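Local coordinates for xylose isomerase domain protein (Alicyclobacillus acidocaldarius subsp. acidocaldarius, PDB 3U0H) that folds as a xylose isomerase-like TIM barrel and may be an isomerase, although its own reaction and substrate are not established, at residues L72-L86 with Q119-L131. Residues are numbered along the deposited sequence; the frame is centred on the assembly and turned at random. Where two conformers were deposited one is given.
Sequences LYDSEPVFLRELSLL and QLARRIRQVAVEL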
loop_
_atom_site.group_PDB
_atom_site.type_symbol
_atom_site.label_atom_id
_atom_site.label_comp_id
_atom_site.label_asym_id
_atom_site.label_seq_id
_atom_site.Cartn_x
_atom_site.Cartn_y
_atom_site.Cartn_z
ATOM N N LEU A 72 9.776 -9.076 -19.079
ATOM C CA LEU A 72 9.177 -9.535 -17.809
ATOM C C LEU A 72 9.708 -10.904 -17.364
ATOM O O LEU A 72 9.359 -11.358 -16.258
ATOM C CB LEU A 72 7.650 -9.605 -17.918
ATOM C CG LEU A 72 6.886 -8.242 -17.871
ATOM C CD1 LEU A 72 5.471 -8.429 -18.403
ATOM C CD2 LEU A 72 6.914 -7.627 -16.462
ATOM N N TYR A 73 10.532 -11.532 -18.208
ATOM C CA TYR A 73 11.061 -12.876 -18.014
ATOM C C TYR A 73 12.571 -12.857 -17.884
ATOM O O TYR A 73 13.171 -13.911 -17.817
ATOM C CB TYR A 73 10.567 -13.893 -19.122
ATOM C CG TYR A 73 9.080 -13.693 -19.435
ATOM C CD1 TYR A 73 8.121 -14.223 -18.619
ATOM C CD2 TYR A 73 8.661 -12.853 -20.474
ATOM C CE1 TYR A 73 6.768 -14.016 -18.864
ATOM C CE2 TYR A 73 7.309 -12.619 -20.721
ATOM C CZ TYR A 73 6.371 -13.196 -19.906
ATOM O OH TYR A 73 5.023 -12.952 -20.023
ATOM N N ASP A 74 13.204 -11.701 -17.733
ATOM C CA ASP A 74 14.658 -11.674 -17.551
ATOM C C ASP A 74 15.018 -12.220 -16.180
ATOM O O ASP A 74 14.147 -12.476 -15.331
ATOM C CB ASP A 74 15.215 -10.267 -17.669
ATOM C CG ASP A 74 15.750 -9.954 -19.055
ATOM O OD1 ASP A 74 16.287 -10.864 -19.703
ATOM O OD2 ASP A 74 15.645 -8.799 -19.527
ATOM N N SER A 75 16.313 -12.432 -15.994
ATOM C CA SER A 75 16.885 -12.635 -14.682
ATOM C C SER A 75 16.515 -11.419 -13.780
ATOM O O SER A 75 16.216 -10.321 -14.293
ATOM C CB SER A 75 18.421 -12.795 -14.809
ATOM O OG SER A 75 19.011 -11.549 -15.247
ATOM N N GLU A 76 16.514 -11.635 -12.458
ATOM C CA GLU A 76 16.110 -10.599 -11.504
ATOM C C GLU A 76 16.990 -9.328 -11.647
ATOM O O GLU A 76 16.428 -8.243 -11.752
ATOM C CB GLU A 76 16.099 -11.097 -10.013
ATOM C CG GLU A 76 15.252 -10.248 -9.024
ATOM C CD GLU A 76 13.760 -10.020 -9.412
ATOM O OE1 GLU A 76 13.102 -10.904 -10.015
ATOM O OE2 GLU A 76 13.211 -8.949 -9.091
ATOM N N PRO A 77 18.359 -9.467 -11.681
ATOM C CA PRO A 77 19.184 -8.254 -11.721
ATOM C C PRO A 77 18.935 -7.427 -13.001
ATOM O O PRO A 77 18.971 -6.217 -12.940
ATOM C CB PRO A 77 20.615 -8.794 -11.699
ATOM C CG PRO A 77 20.505 -10.236 -11.271
ATOM C CD PRO A 77 19.196 -10.679 -11.831
ATOM N N VAL A 78 18.681 -8.069 -14.135
ATOM C CA VAL A 78 18.450 -7.318 -15.382
ATOM C C VAL A 78 17.069 -6.678 -15.318
ATOM O O VAL A 78 16.897 -5.509 -15.685
ATOM C CB VAL A 78 18.614 -8.225 -16.630
ATOM C CG1 VAL A 78 18.250 -7.488 -17.927
ATOM C CG2 VAL A 78 20.036 -8.840 -16.689
ATOM N N PHE A 79 16.086 -7.442 -14.825
ATOM C CA PHE A 79 14.746 -6.933 -14.674
ATOM C C PHE A 79 14.737 -5.705 -13.764
ATOM O O PHE A 79 14.177 -4.670 -14.119
ATOM C CB PHE A 79 13.739 -7.997 -14.142
ATOM C CG PHE A 79 12.446 -7.398 -13.704
ATOM C CD1 PHE A 79 11.581 -6.893 -14.639
ATOM C CD2 PHE A 79 12.151 -7.237 -12.365
ATOM C CE1 PHE A 79 10.409 -6.276 -14.267
ATOM C CE2 PHE A 79 10.972 -6.637 -11.979
ATOM C CZ PHE A 79 10.087 -6.163 -12.948
ATOM N N LEU A 80 15.327 -5.821 -12.591
ATOM C CA LEU A 80 15.343 -4.668 -11.685
ATOM C C LEU A 80 15.992 -3.435 -12.305
ATOM O O LEU A 80 15.549 -2.286 -12.073
ATOM C CB LEU A 80 15.993 -4.985 -10.344
ATOM C CG LEU A 80 15.166 -5.961 -9.472
ATOM C CD1 LEU A 80 15.939 -6.438 -8.218
ATOM C CD2 LEU A 80 13.762 -5.427 -9.113
ATOM N N ARG A 81 17.008 -3.658 -13.094
ATOM C CA ARG A 81 17.743 -2.596 -13.746
ATOM C C ARG A 81 16.837 -1.911 -14.762
ATOM O O ARG A 81 16.697 -0.710 -14.806
ATOM C CB ARG A 81 18.985 -3.218 -14.412
ATOM C CG ARG A 81 19.954 -2.256 -15.103
ATOM C CD ARG A 81 21.170 -3.009 -15.662
ATOM N NE ARG A 81 21.671 -4.004 -14.706
ATOM C CZ ARG A 81 22.041 -5.246 -15.030
ATOM N NH1 ARG A 81 21.984 -5.684 -16.299
ATOM N NH2 ARG A 81 22.440 -6.056 -14.071
ATOM N N GLU A 82 16.200 -2.721 -15.593
ATOM C CA GLU A 82 15.297 -2.167 -16.607
ATOM C C GLU A 82 14.071 -1.494 -15.970
ATOM O O GLU A 82 13.527 -0.494 -16.523
ATOM C CB GLU A 82 14.897 -3.248 -17.599
ATOM C CG GLU A 82 16.087 -3.815 -18.385
ATOM C CD GLU A 82 16.765 -2.725 -19.187
ATOM O OE1 GLU A 82 16.036 -1.944 -19.840
ATOM O OE2 GLU A 82 18.023 -2.611 -19.123
ATOM N N LEU A 83 13.677 -1.960 -14.778
ATOM C CA LEU A 83 12.563 -1.335 -14.061
ATOM C C LEU A 83 12.947 0.055 -13.548
ATOM O O LEU A 83 12.139 0.988 -13.529
ATOM C CB LEU A 83 12.081 -2.231 -12.924
ATOM C CG LEU A 83 10.918 -1.695 -12.100
ATOM C CD1 LEU A 83 9.639 -1.736 -12.924
ATOM C CD2 LEU A 83 10.810 -2.521 -10.802
ATOM N N SER A 84 14.204 0.223 -13.216
ATOM C CA SER A 84 14.683 1.522 -12.762
ATOM C C SER A 84 14.739 2.538 -13.826
ATOM O O SER A 84 14.697 3.736 -13.563
ATOM C CB SER A 84 16.074 1.393 -12.196
ATOM O OG SER A 84 15.889 1.042 -10.841
ATOM N N LEU A 85 14.899 2.062 -15.035
ATOM C CA LEU A 85 14.979 2.908 -16.170
ATOM C C LEU A 85 13.588 3.205 -16.719
ATOM O O LEU A 85 13.467 4.062 -17.595
ATOM C CB LEU A 85 15.864 2.236 -17.223
ATOM C CG LEU A 85 17.356 2.004 -16.948
ATOM C CD1 LEU A 85 18.042 1.174 -18.066
ATOM C CD2 LEU A 85 18.094 3.349 -16.713
ATOM N N LEU A 86 12.527 2.534 -16.226
ATOM C CA LEU A 86 11.209 2.685 -16.863
ATOM C C LEU A 86 10.569 4.075 -16.716
ATOM O O LEU A 86 10.011 4.619 -17.666
ATOM C CB LEU A 86 10.261 1.589 -16.382
ATOM C CG LEU A 86 8.763 1.760 -16.622
ATOM C CD1 LEU A 86 8.512 1.806 -18.130
ATOM C CD2 LEU A 86 7.953 0.676 -15.943
ATOM N N GLN A 119 5.769 -14.956 -10.028
ATOM C CA GLN A 119 6.800 -14.009 -10.330
ATOM C C GLN A 119 6.220 -12.967 -11.300
ATOM O O GLN A 119 6.452 -11.736 -11.157
ATOM C CB GLN A 119 8.031 -14.678 -10.946
ATOM C CG GLN A 119 9.115 -13.688 -11.203
ATOM C CD GLN A 119 10.374 -14.285 -11.826
ATOM O OE1 GLN A 119 10.554 -14.295 -13.071
ATOM N NE2 GLN A 119 11.258 -14.718 -10.980
ATOM N N LEU A 120 5.515 -13.453 -12.299
ATOM C CA LEU A 120 4.979 -12.533 -13.277
ATOM C C LEU A 120 3.969 -11.513 -12.601
ATOM O O LEU A 120 3.997 -10.320 -12.891
ATOM C CB LEU A 120 4.384 -13.301 -14.464
ATOM C CG LEU A 120 3.829 -12.427 -15.576
ATOM C CD1 LEU A 120 4.952 -11.736 -16.294
ATOM C CD2 LEU A 120 2.967 -13.236 -16.553
ATOM N N ALA A 121 3.128 -11.991 -11.681
ATOM C CA ALA A 121 2.181 -11.123 -10.925
ATOM C C ALA A 121 2.972 -10.040 -10.217
ATOM O O ALA A 121 2.634 -8.845 -10.282
ATOM C CB ALA A 121 1.352 -11.906 -9.897
ATOM N N ARG A 122 4.050 -10.430 -9.578
ATOM C CA ARG A 122 4.803 -9.477 -8.753
ATOM C C ARG A 122 5.541 -8.423 -9.587
ATOM O O ARG A 122 5.681 -7.292 -9.185
ATOM C CB ARG A 122 5.758 -10.218 -7.820
ATOM C CG ARG A 122 6.626 -9.304 -6.951
ATOM C CD ARG A 122 7.979 -8.997 -7.581
ATOM N NE ARG A 122 8.805 -10.165 -7.942
ATOM C CZ ARG A 122 9.995 -10.102 -8.560
ATOM N NH1 ARG A 122 10.521 -8.941 -8.960
ATOM N NH2 ARG A 122 10.670 -11.223 -8.782
ATOM N N ARG A 123 6.047 -8.804 -10.741
ATOM C CA ARG A 123 6.830 -7.880 -11.586
ATOM C C ARG A 123 5.949 -6.862 -12.325
ATOM O O ARG A 123 6.355 -5.735 -12.572
ATOM C CB ARG A 123 7.646 -8.688 -12.609
ATOM C CG ARG A 123 8.826 -9.427 -12.018
ATOM C CD ARG A 123 9.626 -10.172 -13.070
ATOM N NE ARG A 123 10.877 -10.704 -12.565
ATOM C CZ ARG A 123 11.844 -11.213 -13.342
ATOM N NH1 ARG A 123 11.714 -11.232 -14.696
ATOM N NH2 ARG A 123 12.948 -11.697 -12.787
ATOM N N ILE A 124 4.772 -7.306 -12.714
ATOM C CA ILE A 124 3.764 -6.458 -13.340
ATOM C C ILE A 124 3.272 -5.442 -12.333
ATOM O O ILE A 124 3.050 -4.287 -12.684
ATOM C CB ILE A 124 2.572 -7.287 -13.909
ATOM C CG1 ILE A 124 3.064 -8.151 -15.108
ATOM C CG2 ILE A 124 1.447 -6.359 -14.378
ATOM C CD1 ILE A 124 2.034 -9.035 -15.809
ATOM N N ARG A 125 3.128 -5.874 -11.079
ATOM C CA ARG A 125 2.751 -5.009 -9.960
ATOM C C ARG A 125 3.822 -3.923 -9.800
ATOM O O ARG A 125 3.509 -2.724 -9.668
ATOM C CB ARG A 125 2.624 -5.845 -8.677
ATOM C CG ARG A 125 2.332 -5.054 -7.428
ATOM C CD ARG A 125 2.548 -5.931 -6.158
ATOM N NE ARG A 125 1.853 -7.192 -6.314
ATOM C CZ ARG A 125 2.178 -8.397 -5.828
ATOM N NH1 ARG A 125 3.216 -8.591 -5.054
ATOM N NH2 ARG A 125 1.381 -9.433 -6.162
ATOM N N GLN A 126 5.081 -4.353 -9.742
ATOM C CA GLN A 126 6.213 -3.412 -9.657
ATOM C C GLN A 126 6.190 -2.435 -10.847
ATOM O O GLN A 126 6.395 -1.250 -10.679
ATOM C CB GLN A 126 7.530 -4.153 -9.553
ATOM C CG GLN A 126 7.784 -4.818 -8.196
ATOM C CD GLN A 126 9.103 -5.603 -8.159
ATOM O OE1 GLN A 126 9.417 -6.367 -9.058
ATOM N NE2 GLN A 126 9.869 -5.398 -7.131
ATOM N N VAL A 127 5.916 -2.918 -12.040
ATOM C CA VAL A 127 5.844 -2.034 -13.185
ATOM C C VAL A 127 4.709 -1.031 -12.999
ATOM O O VAL A 127 4.921 0.173 -13.183
ATOM C CB VAL A 127 5.705 -2.824 -14.467
ATOM C CG1 VAL A 127 5.295 -1.945 -15.665
ATOM C CG2 VAL A 127 7.028 -3.530 -14.765
ATOM N N ALA A 128 3.536 -1.519 -12.598
ATOM C CA ALA A 128 2.367 -0.672 -12.457
ATOM C C ALA A 128 2.604 0.380 -11.400
ATOM O O ALA A 128 2.232 1.513 -11.566
ATOM C CB ALA A 128 1.177 -1.513 -12.047
ATOM N N VAL A 129 3.224 -0.004 -10.303
ATOM C CA VAL A 129 3.577 0.926 -9.249
ATOM C C VAL A 129 4.533 2.031 -9.708
ATOM O O VAL A 129 4.314 3.194 -9.345
ATOM C CB VAL A 129 4.151 0.207 -8.013
ATOM C CG1 VAL A 129 4.786 1.202 -7.018
ATOM C CG2 VAL A 129 3.050 -0.630 -7.361
ATOM N N GLU A 130 5.523 1.737 -10.546
ATOM C CA GLU A 130 6.440 2.797 -11.006
ATOM C C GLU A 130 5.642 3.790 -11.829
ATOM O O GLU A 130 6.075 4.940 -12.014
ATOM C CB GLU A 130 7.613 2.272 -11.869
ATOM C CG GLU A 130 8.650 1.486 -11.089
ATOM C CD GLU A 130 9.204 2.319 -9.959
ATOM O OE1 GLU A 130 9.563 3.475 -10.229
ATOM O OE2 GLU A 130 9.220 1.866 -8.804
ATOM N N LEU A 131 4.475 3.373 -12.299
ATOM C CA LEU A 131 3.735 4.253 -13.234
ATOM C C LEU A 131 2.622 5.074 -12.556
ATOM O O LEU A 131 2.050 5.975 -13.163
ATOM C CB LEU A 131 3.198 3.451 -14.434
ATOM C CG LEU A 131 4.237 2.850 -15.398
ATOM C CD1 LEU A 131 3.509 1.843 -16.297
ATOM C CD2 LEU A 131 4.910 3.903 -16.283
HETATM O O HOH W 1 8.299 -13.204 -14.551
#
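R123 reaches straight out from helix 119-131, extended from CG to NE, and lays its guanidinium flat on F79, the two planes only 5° apart. Its CD stands over the centre of that ring, 3.8 Å from the centroid, in a CH-pi contact. On the other face of the guanidinium sits Q119 OE1, which also shares a water with L72 O. The end of R123 works in its own plane: NH1 and NH2 both close on D74 O, at 2.8 and 2.9 Å, and NH1 adds a weak bond to L72 O. This ties down the turn leading into helix 76-84, where S75 is the N-cap. E76, R122 and R123 form a salt-bridge network: R122 meets the carboxylate end-on, NH1 to OE2 and NH2 to OE1 (2.7 Å), and R123 NH2 reaches OE1 from the opposite face at 2.9 Å. With an alanine at R123, D74 O and E76 would lose these donors, and the turn would probably be held less firmly. R122 NH1 also holds Q126 OE1, which lies at the F79 edge, and R122 NE pairs with E167 of the second subunit. Further along, L83 CD1 and L86 CD2 each pack 3.7 Å from V127, against CG2 and CG1 respectively. F79 is a knob among R122, R123, Q126 and V127, joining two nearly parallel helices (17°) that follow adjacent barrel strands, 62-67 and 100-104, as neighbours in a TIM barrel's outer layer do.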